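Local coordinates for putative extracellular solute-binding protein (Bordetella bronchiseptica, PDB 4P56), which binds mandelate and probably serves as the periplasmic solute receptor of a TRAP transporter, at residues A[174-179]-A[206-211]. Numbering follows the deposited sequence.
Sequences GMAADV and GVFFPA. With RMN ((R)-mandelic acid), chain D.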
loop_
_atom_site.group_PDB
_atom_site.type_symbol
_atom_site.label_atom_id
_atom_site.label_comp_id
_atom_site.label_asym_id
_atom_site.label_seq_id
_atom_site.Cartn_x
_atom_site.Cartn_y
_atom_site.Cartn_z
ATOM N N GLY A 174 -5.422 -8.176 3.683
ATOM C CA GLY A 174 -5.134 -8.460 2.280
ATOM C C GLY A 174 -3.980 -9.445 2.060
ATOM O O GLY A 174 -3.874 -10.474 2.750
HETATM N N MSE A 175 -3.126 -9.128 1.093
HETATM C CA MSE A 175 -2.045 -10.010 0.681
HETATM C C MSE A 175 -1.103 -10.295 1.852
HETATM O O MSE A 175 -0.662 -11.423 2.031
HETATM C CB MSE A 175 -1.289 -9.366 -0.467
HETATM C CG MSE A 175 -0.122 -10.172 -1.023
HETATM SE SE MSE A 175 -0.656 -11.962 -1.697
HETATM C CE MSE A 175 -1.940 -11.417 -3.101
ATOM N N ALA A 176 -0.827 -9.277 2.671
ATOM C CA ALA A 176 0.093 -9.454 3.777
ATOM C C ALA A 176 -0.437 -10.571 4.663
ATOM O O ALA A 176 0.305 -11.441 5.110
ATOM C CB ALA A 176 0.247 -8.157 4.567
ATOM N N ALA A 177 -1.742 -10.536 4.908
ATOM C CA ALA A 177 -2.409 -11.527 5.727
ATOM C C ALA A 177 -2.403 -12.887 5.039
ATOM O O ALA A 177 -2.171 -13.919 5.691
ATOM C CB ALA A 177 -3.828 -11.070 6.024
ATOM N N ASP A 178 -2.648 -12.894 3.726
ATOM C CA ASP A 178 -2.674 -14.159 2.957
ATOM C C ASP A 178 -1.296 -14.803 3.077
ATOM O O ASP A 178 -1.180 -16.008 3.314
ATOM C CB ASP A 178 -2.964 -13.928 1.465
ATOM C CG ASP A 178 -4.409 -13.510 1.180
ATOM O OD1 ASP A 178 -5.315 -13.819 1.998
ATOM O OD2 ASP A 178 -4.632 -12.861 0.125
ATOM N N VAL A 179 -0.252 -14.001 2.881
ATOM C CA VAL A 179 1.110 -14.510 2.996
ATOM C C VAL A 179 1.414 -15.007 4.419
ATOM O O VAL A 179 1.920 -16.115 4.592
ATOM C CB VAL A 179 2.195 -13.489 2.547
ATOM C CG1 VAL A 179 3.612 -14.025 2.844
ATOM C CG2 VAL A 179 2.063 -13.147 1.063
ATOM N N GLY A 206 5.984 -9.630 15.736
ATOM C CA GLY A 206 6.558 -9.097 14.531
ATOM C C GLY A 206 5.534 -8.371 13.690
ATOM O O GLY A 206 4.380 -8.183 14.096
ATOM N N VAL A 207 5.997 -7.893 12.541
ATOM C CA VAL A 207 5.189 -7.038 11.687
ATOM C C VAL A 207 5.658 -7.154 10.261
ATOM O O VAL A 207 6.856 -7.293 10.003
ATOM C CB VAL A 207 5.203 -5.548 12.145
ATOM C CG1 VAL A 207 6.606 -4.988 12.206
ATOM C CG2 VAL A 207 4.362 -4.691 11.209
ATOM N N PHE A 208 4.702 -7.144 9.346
ATOM C CA PHE A 208 5.004 -7.084 7.915
ATOM C C PHE A 208 4.848 -5.602 7.573
ATOM O O PHE A 208 3.761 -5.038 7.707
ATOM C CB PHE A 208 4.021 -7.947 7.071
ATOM C CG PHE A 208 4.334 -9.433 7.046
ATOM C CD1 PHE A 208 5.358 -9.972 7.784
ATOM C CD2 PHE A 208 3.553 -10.312 6.257
ATOM C CE1 PHE A 208 5.623 -11.329 7.740
ATOM C CE2 PHE A 208 3.818 -11.644 6.211
ATOM C CZ PHE A 208 4.862 -12.161 6.961
ATOM N N PHE A 209 5.953 -4.962 7.200
ATOM C CA PHE A 209 5.961 -3.553 6.795
ATOM C C PHE A 209 7.023 -3.366 5.709
ATOM O O PHE A 209 7.946 -4.185 5.599
ATOM C CB PHE A 209 6.397 -2.689 7.973
ATOM C CG PHE A 209 5.281 -1.962 8.688
ATOM C CD1 PHE A 209 4.085 -1.660 8.066
ATOM C CD2 PHE A 209 5.483 -1.521 9.974
ATOM C CE1 PHE A 209 3.098 -0.956 8.734
ATOM C CE2 PHE A 209 4.484 -0.816 10.656
ATOM C CZ PHE A 209 3.298 -0.538 10.022
ATOM N N PRO A 210 6.916 -2.280 4.923
ATOM C CA PRO A 210 8.047 -1.885 4.088
ATOM C C PRO A 210 9.109 -1.220 4.965
ATOM O O PRO A 210 8.859 -0.960 6.140
ATOM C CB PRO A 210 7.437 -0.875 3.128
ATOM C CG PRO A 210 6.396 -0.187 3.969
ATOM C CD PRO A 210 5.843 -1.268 4.892
ATOM N N ALA A 211 10.294 -1.004 4.420
ATOM C CA ALA A 211 11.405 -0.510 5.212
ATOM C C ALA A 211 11.101 0.786 5.980
ATOM O O ALA A 211 11.466 0.919 7.122
ATOM C CB ALA A 211 12.593 -0.312 4.336
HETATM C C1 RMN D . 0.573 0.352 5.443
HETATM C C2 RMN D . -0.051 1.570 5.666
HETATM C C3 RMN D . 0.693 2.708 5.916
HETATM C C4 RMN D . 2.074 2.638 5.987
HETATM C C5 RMN D . 2.706 1.416 5.776
HETATM C C6 RMN D . 1.952 0.286 5.503
HETATM C C7 RMN D . -0.241 -0.888 5.190
HETATM C C10 RMN D . -0.208 -1.743 6.421
HETATM O O8 RMN D . 0.271 -1.670 4.180
HETATM O O11 RMN D . 0.698 -2.625 6.608
HETATM O O12 RMN D . -1.071 -1.543 7.328
#
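F208 reaches from strand 206-210 to helix 174-182 and meets A176 and V179, one helical turn apart. The contact is buried and small, 122 Å² with both sides summed, and no hydrogen bond crosses it. A176 O lies near the plane of the F208 ring and faces its CD2-CE2 side, 3.6 Å from F208 CD2 and 3.7 Å from F208 CE2. A176 CB touches the same corner, 4.3 Å from F208 CD2. V179 CG1 comes in obliquely, 4.1 Å from F208 CE2. It is the branch anti to the backbone N (chi1 173°), and this torsion turns it to the ring. In F208, CG stands anti to the carbonyl carbon (chi1 -80°), which carries the ring across to the helix.

The next residue, F209, serves the ligand pocket. Its CE1 lies 3.6 Å from both O11 and the phenyl carbon C6 of (R)-mandelic acid. V207 CG2 packs on one F209 ring face, 3.6 Å above the plane. R170 hydrogen-bonds the ligand and makes a cation-pi contact with F209.

Strand 206-210 runs between strands 168-171 and 149-153 in the mixed sheet. F208 also packs on I169 and A151 of these neighbours. Helix 174-182 is the connection of a beta-alpha-beta crossover between parallel strands 168-171 and 186-189. The contact packs it on the next strand, 206-210, while helix 310-320 touches V179 through F310.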